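PDB 5C79: Arf-GAP, which acts as a GTPase-activating protein for the small GTPase Arf1 and binds anionic phospholipids such as phosphatidylinositol 4,5-bisphosphate through its PH domain. Local coordinates for residues S39-F44 / I119-V124; N65-I70 / P79-L84. One frame throughout, in Å; residues are numbered along the deposited sequence.

Overall arrangement
Both contacts belong to one PH domain, centres about 12 Å apart. Contact 1 lays the C-terminal helix 115-135 against the start of the first strand, 41-48; contact 2 pairs strands 67-70 and 80-83, the latter outermost in the seven-stranded antiparallel sheet. Along the chain contact 2 is nested inside the loop that contact 1 closes, so the hairpin falls, in sequence, between the first strand and the final helix. The two meet directly, Trp-121 CZ3 lying 4.3 Å from Leu-68 CD1. Helix and sheet thus share one apolar core, while a bound phosphoinositide lies about 6 Å from the side chain of Ile-70 and about 12 Å from that of Phe-44, itself in a pocket for this lipid.

Contact 1 of 2, residues S39-F44 / I119-V124; sequences SEKKGF and IAWISV
Lys-41 is drawn out straight from its backbone (chi1 -175°, CG trans to N), and with the next two torsions also extended it reaches from the first strand over a face of Trp-121; a bend at chi4 (72°) brings NZ up to Ala-120 CB and to Asp-117. This is the PH-domain arrangement in which the C-terminal helix, here 115-135, packs on the open end of the curved antiparallel sheet. The lysine chain crosses the indole at about a right angle. Its CE makes a CH-pi contact, 3.4 Å from the centroid of the five-membered ring and 15° off the normal. NZ sits higher over the same ring, 4.7 Å from that centroid, in a cation-pi interaction. The ammonium also forms a salt bridge with Asp-117, one helical turn before Trp-121, which probably fixes its place above the ring; Ala-120 CB lies 3.9 Å from NZ. At the indole edge, near the ring plane, the bare CA of Gly-43 approaches CZ2 to 4.0 Å. Farther along the helix, Val-124 lays CG1 against the backbone where the chain enters the strand, 3.6 Å from Ser-39 C, and touches Lys-41 CB as well. Tyr-37 covers Ala-120 and Val-124, and Cys-61 and Val-63 of strand 56-64 also pack on Trp-121. The indole N-H is satisfied by a water, with NE1 3.2 Å from its oxygen; the same water accepts a weak bond from Phe-44 N.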
# COMPACT_ATOMS: atom_id res chain seq x y z
N SER A 39 6.89 10.31 -4.36
CA SER A 39 5.46 10.10 -4.11
C SER A 39 4.79 9.12 -5.08
O SER A 39 3.58 8.93 -5.00
CB SER A 39 4.74 11.45 -4.19
OG SER A 39 4.93 12.06 -5.46
N GLU A 40 5.59 8.51 -5.97
CA GLU A 40 5.15 7.48 -6.89
C GLU A 40 6.03 6.24 -6.75
O GLU A 40 7.22 6.35 -6.44
CB GLU A 40 5.25 7.97 -8.34
CG GLU A 40 4.40 9.17 -8.64
CD GLU A 40 4.54 9.68 -10.07
OE1 GLU A 40 5.33 9.15 -10.86
OE2 GLU A 40 3.85 10.67 -10.40
N LYS A 41 5.42 5.07 -6.94
CA LYS A 41 6.14 3.81 -6.91
C LYS A 41 5.33 2.75 -7.68
O LYS A 41 4.11 2.69 -7.55
CB LYS A 41 6.34 3.34 -5.47
CG LYS A 41 7.18 2.08 -5.29
CD LYS A 41 7.42 1.81 -3.83
CE LYS A 41 8.14 0.51 -3.57
NZ LYS A 41 9.57 0.60 -3.98
N LYS A 42 6.05 1.91 -8.43
CA LYS A 42 5.48 0.73 -9.10
C LYS A 42 6.16 -0.46 -8.50
O LYS A 42 7.39 -0.52 -8.42
CB LYS A 42 5.78 0.77 -10.60
CG LYS A 42 5.16 1.97 -11.31
CD LYS A 42 5.48 1.96 -12.80
CE LYS A 42 5.00 3.22 -13.48
NZ LYS A 42 5.35 3.18 -14.93
N GLY A 43 5.38 -1.44 -8.08
CA GLY A 43 5.98 -2.64 -7.55
C GLY A 43 4.98 -3.73 -7.24
O GLY A 43 3.94 -3.86 -7.89
N PHE A 44 5.31 -4.48 -6.21
CA PHE A 44 4.48 -5.57 -5.71
C PHE A 44 4.39 -5.48 -4.20
O PHE A 44 5.31 -5.02 -3.52
CB PHE A 44 5.08 -6.90 -6.12
CG PHE A 44 5.12 -7.11 -7.60
CD1 PHE A 44 6.22 -6.69 -8.36
CD2 PHE A 44 4.07 -7.70 -8.24
CE1 PHE A 44 6.24 -6.88 -9.74
CE2 PHE A 44 4.08 -7.90 -9.61
CZ PHE A 44 5.16 -7.47 -10.36
N ILE A 119 10.15 0.29 4.16
CA ILE A 119 10.42 1.73 4.37
C ILE A 119 10.03 2.51 3.12
O ILE A 119 9.38 3.55 3.22
CB ILE A 119 11.88 2.03 4.77
CG1 ILE A 119 12.14 1.56 6.21
CG2 ILE A 119 12.18 3.53 4.72
CD1 ILE A 119 11.31 2.21 7.30
N ALA A 120 10.39 1.99 1.96
CA ALA A 120 10.06 2.61 0.68
C ALA A 120 8.57 2.74 0.46
O ALA A 120 8.07 3.86 0.19
CB ALA A 120 10.69 1.87 -0.47
N TRP A 121 7.85 1.62 0.58
CA TRP A 121 6.36 1.67 0.43
C TRP A 121 5.71 2.64 1.39
O TRP A 121 4.88 3.48 1.02
CB TRP A 121 5.74 0.28 0.59
CG TRP A 121 5.75 -0.47 -0.66
CD1 TRP A 121 6.53 -1.56 -0.98
CD2 TRP A 121 4.97 -0.18 -1.81
NE1 TRP A 121 6.27 -1.94 -2.29
CE2 TRP A 121 5.29 -1.12 -2.81
CE3 TRP A 121 3.99 0.79 -2.10
CZ2 TRP A 121 4.68 -1.10 -4.09
CZ3 TRP A 121 3.39 0.80 -3.36
CH2 TRP A 121 3.73 -0.15 -4.33
N ILE A 122 6.05 2.54 2.67
CA ILE A 122 5.40 3.39 3.67
C ILE A 122 5.75 4.88 3.44
O ILE A 122 4.90 5.75 3.55
CB ILE A 122 5.72 2.94 5.07
CG1 ILE A 122 5.02 1.60 5.33
CG2 ILE A 122 5.21 3.94 6.09
CD1 ILE A 122 5.44 0.94 6.62
N SER A 123 6.99 5.14 3.09
CA SER A 123 7.43 6.52 2.78
C SER A 123 6.69 7.11 1.57
O SER A 123 6.23 8.25 1.63
CB SER A 123 8.95 6.56 2.55
OG SER A 123 9.63 6.23 3.76
N VAL A 124 6.59 6.32 0.51
CA VAL A 124 5.91 6.76 -0.71
C VAL A 124 4.42 6.97 -0.45
O VAL A 124 3.83 7.98 -0.88
CB VAL A 124 6.12 5.78 -1.88
CG1 VAL A 124 5.19 6.12 -3.04
CG2 VAL A 124 7.57 5.82 -2.39
O HOH W 1 8.03 -3.27 -4.67

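Contact 2 of 2, residues N65-I70 / P79-L84; sequences NGILTI and PAKLNL
Leu-68 and Leu-82 form a hydrogen-bonded antiparallel pair, each N-H donating to the other's carbonyl O; the bond from Leu-82 N to Leu-68 O measures 2.8 Å. Ile-70 and Ala-80 repeat the pattern, though their return bond from Ala-80 N is more bent, with 135° at the hydrogen. The closely packed, apolar side is that of Leu-68, Ile-70, Ala-80 and Leu-82. Ile-70 CD1 meets Leu-82 CD1 at 3.8 Å, the two chains slanting across one another, and Leu-84 CD2 closes on Leu-68 CB at 4.0 Å. Tyr-108 of strand 106-111 and Leu-101 of strand 98-103 also pack against this side, and Leu-84 touches Leu-125 of the C-terminal helix. The other face, bearing Ile-67, Thr-69, Lys-81 and Asn-83, is more polar and, through Lys-81 and Asn-83, turned to solvent. There Thr-69 and Lys-81 run side by side in a non-hydrogen-bonded pair. With OG1 beside the backbone N (chi1 -68°), the threonine hydroxyl receives a bond of 3.0 Å from Lys-81 NZ. The tight exception on this side is the threonine CG2, pressed on Pro-79 CB at 3.3 Å. Replacing Thr-69 with an alanine would probably leave the Lys-81 ammonium without this acceptor, free to swing into solvent, and open a gap beside the proline ring. Just before strand 67-70, Gly-66 O accepts from Leu-84 N and from a water, which also donates to Asn-83 OD1 over 2.6 Å; that oxygen is held as well by Leu-85 N. Gly-66 itself has a positive phi, 74°, a conformation that favours glycine. Strands 67-70 and 80-83 thus make the antiparallel beta hairpin that finishes the N-terminal half of the PH-domain sheet.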
# COMPACT_ATOMS: atom_id res chain seq x y z
N ASN A 65 -0.61 9.96 -8.41
CA ASN A 65 -1.69 10.95 -8.24
C ASN A 65 -2.55 10.74 -6.99
O ASN A 65 -3.77 10.90 -7.03
CB ASN A 65 -2.61 10.97 -9.48
CG ASN A 65 -1.86 11.13 -10.78
OD1 ASN A 65 -1.99 10.30 -11.65
ND2 ASN A 65 -1.05 12.14 -10.88
N GLY A 66 -1.92 10.37 -5.87
CA GLY A 66 -2.60 10.22 -4.60
C GLY A 66 -3.46 8.99 -4.47
O GLY A 66 -4.25 8.89 -3.54
N ILE A 67 -3.28 8.05 -5.39
CA ILE A 67 -4.06 6.82 -5.45
C ILE A 67 -3.16 5.58 -5.42
O ILE A 67 -2.19 5.51 -6.16
CB ILE A 67 -4.91 6.77 -6.74
CG1 ILE A 67 -5.90 7.93 -6.77
CG2 ILE A 67 -5.69 5.47 -6.87
CD1 ILE A 67 -6.60 8.12 -8.12
N LEU A 68 -3.54 4.62 -4.59
CA LEU A 68 -2.91 3.29 -4.58
C LEU A 68 -3.80 2.40 -5.45
O LEU A 68 -4.99 2.20 -5.13
CB LEU A 68 -2.82 2.69 -3.17
CG LEU A 68 -2.29 1.25 -3.10
CD1 LEU A 68 -0.88 1.12 -3.68
CD2 LEU A 68 -2.37 0.73 -1.68
N THR A 69 -3.22 1.84 -6.50
CA THR A 69 -3.93 0.94 -7.40
C THR A 69 -3.44 -0.46 -7.06
O THR A 69 -2.21 -0.71 -7.08
CB THR A 69 -3.70 1.33 -8.88
OG1 THR A 69 -4.35 2.59 -9.13
CG2 THR A 69 -4.31 0.35 -9.84
N ILE A 70 -4.38 -1.35 -6.71
CA ILE A 70 -4.04 -2.72 -6.33
C ILE A 70 -4.64 -3.65 -7.39
O ILE A 70 -5.86 -3.73 -7.54
CB ILE A 70 -4.62 -3.12 -4.96
CG1 ILE A 70 -4.23 -2.13 -3.88
CG2 ILE A 70 -4.11 -4.49 -4.57
CD1 ILE A 70 -5.10 -2.19 -2.65
N PRO A 79 -8.21 -2.82 -11.70
CA PRO A 79 -7.71 -2.78 -10.32
C PRO A 79 -8.53 -1.92 -9.34
O PRO A 79 -9.22 -1.01 -9.72
CB PRO A 79 -6.32 -2.22 -10.49
CG PRO A 79 -6.36 -1.46 -11.76
CD PRO A 79 -7.23 -2.26 -12.64
N ALA A 80 -8.43 -2.27 -8.07
CA ALA A 80 -8.96 -1.49 -6.98
C ALA A 80 -8.16 -0.19 -6.88
O ALA A 80 -6.93 -0.20 -7.04
CB ALA A 80 -8.88 -2.25 -5.67
N LYS A 81 -8.88 0.90 -6.66
CA LYS A 81 -8.26 2.22 -6.48
C LYS A 81 -8.59 2.74 -5.09
O LYS A 81 -9.75 2.90 -4.74
CB LYS A 81 -8.73 3.19 -7.57
CG LYS A 81 -8.26 2.73 -8.94
CD LYS A 81 -8.44 3.76 -10.04
CE LYS A 81 -7.72 3.34 -11.32
NZ LYS A 81 -6.23 3.44 -11.26
N LEU A 82 -7.54 3.03 -4.32
CA LEU A 82 -7.67 3.55 -2.97
C LEU A 82 -7.20 5.00 -2.97
O LEU A 82 -6.09 5.31 -3.38
CB LEU A 82 -6.89 2.72 -1.97
CG LEU A 82 -7.36 1.28 -1.78
CD1 LEU A 82 -6.52 0.68 -0.67
CD2 LEU A 82 -8.84 1.18 -1.44
N ASN A 83 -8.09 5.87 -2.54
CA ASN A 83 -7.79 7.31 -2.37
C ASN A 83 -7.01 7.47 -1.07
O ASN A 83 -7.54 7.25 0.04
CB ASN A 83 -9.09 8.12 -2.36
CG ASN A 83 -8.91 9.55 -1.85
OD1 ASN A 83 -7.81 10.08 -1.79
ND2 ASN A 83 -10.04 10.17 -1.42
N LEU A 84 -5.74 7.81 -1.18
CA LEU A 84 -4.88 7.85 0.02
C LEU A 84 -5.21 8.96 1.02
O LEU A 84 -4.88 8.85 2.19
CB LEU A 84 -3.40 7.88 -0.36
CG LEU A 84 -2.89 6.62 -1.11
CD1 LEU A 84 -1.47 6.84 -1.59
CD2 LEU A 84 -2.97 5.40 -0.22
O HOH W 2 -5.74 11.25 -2.89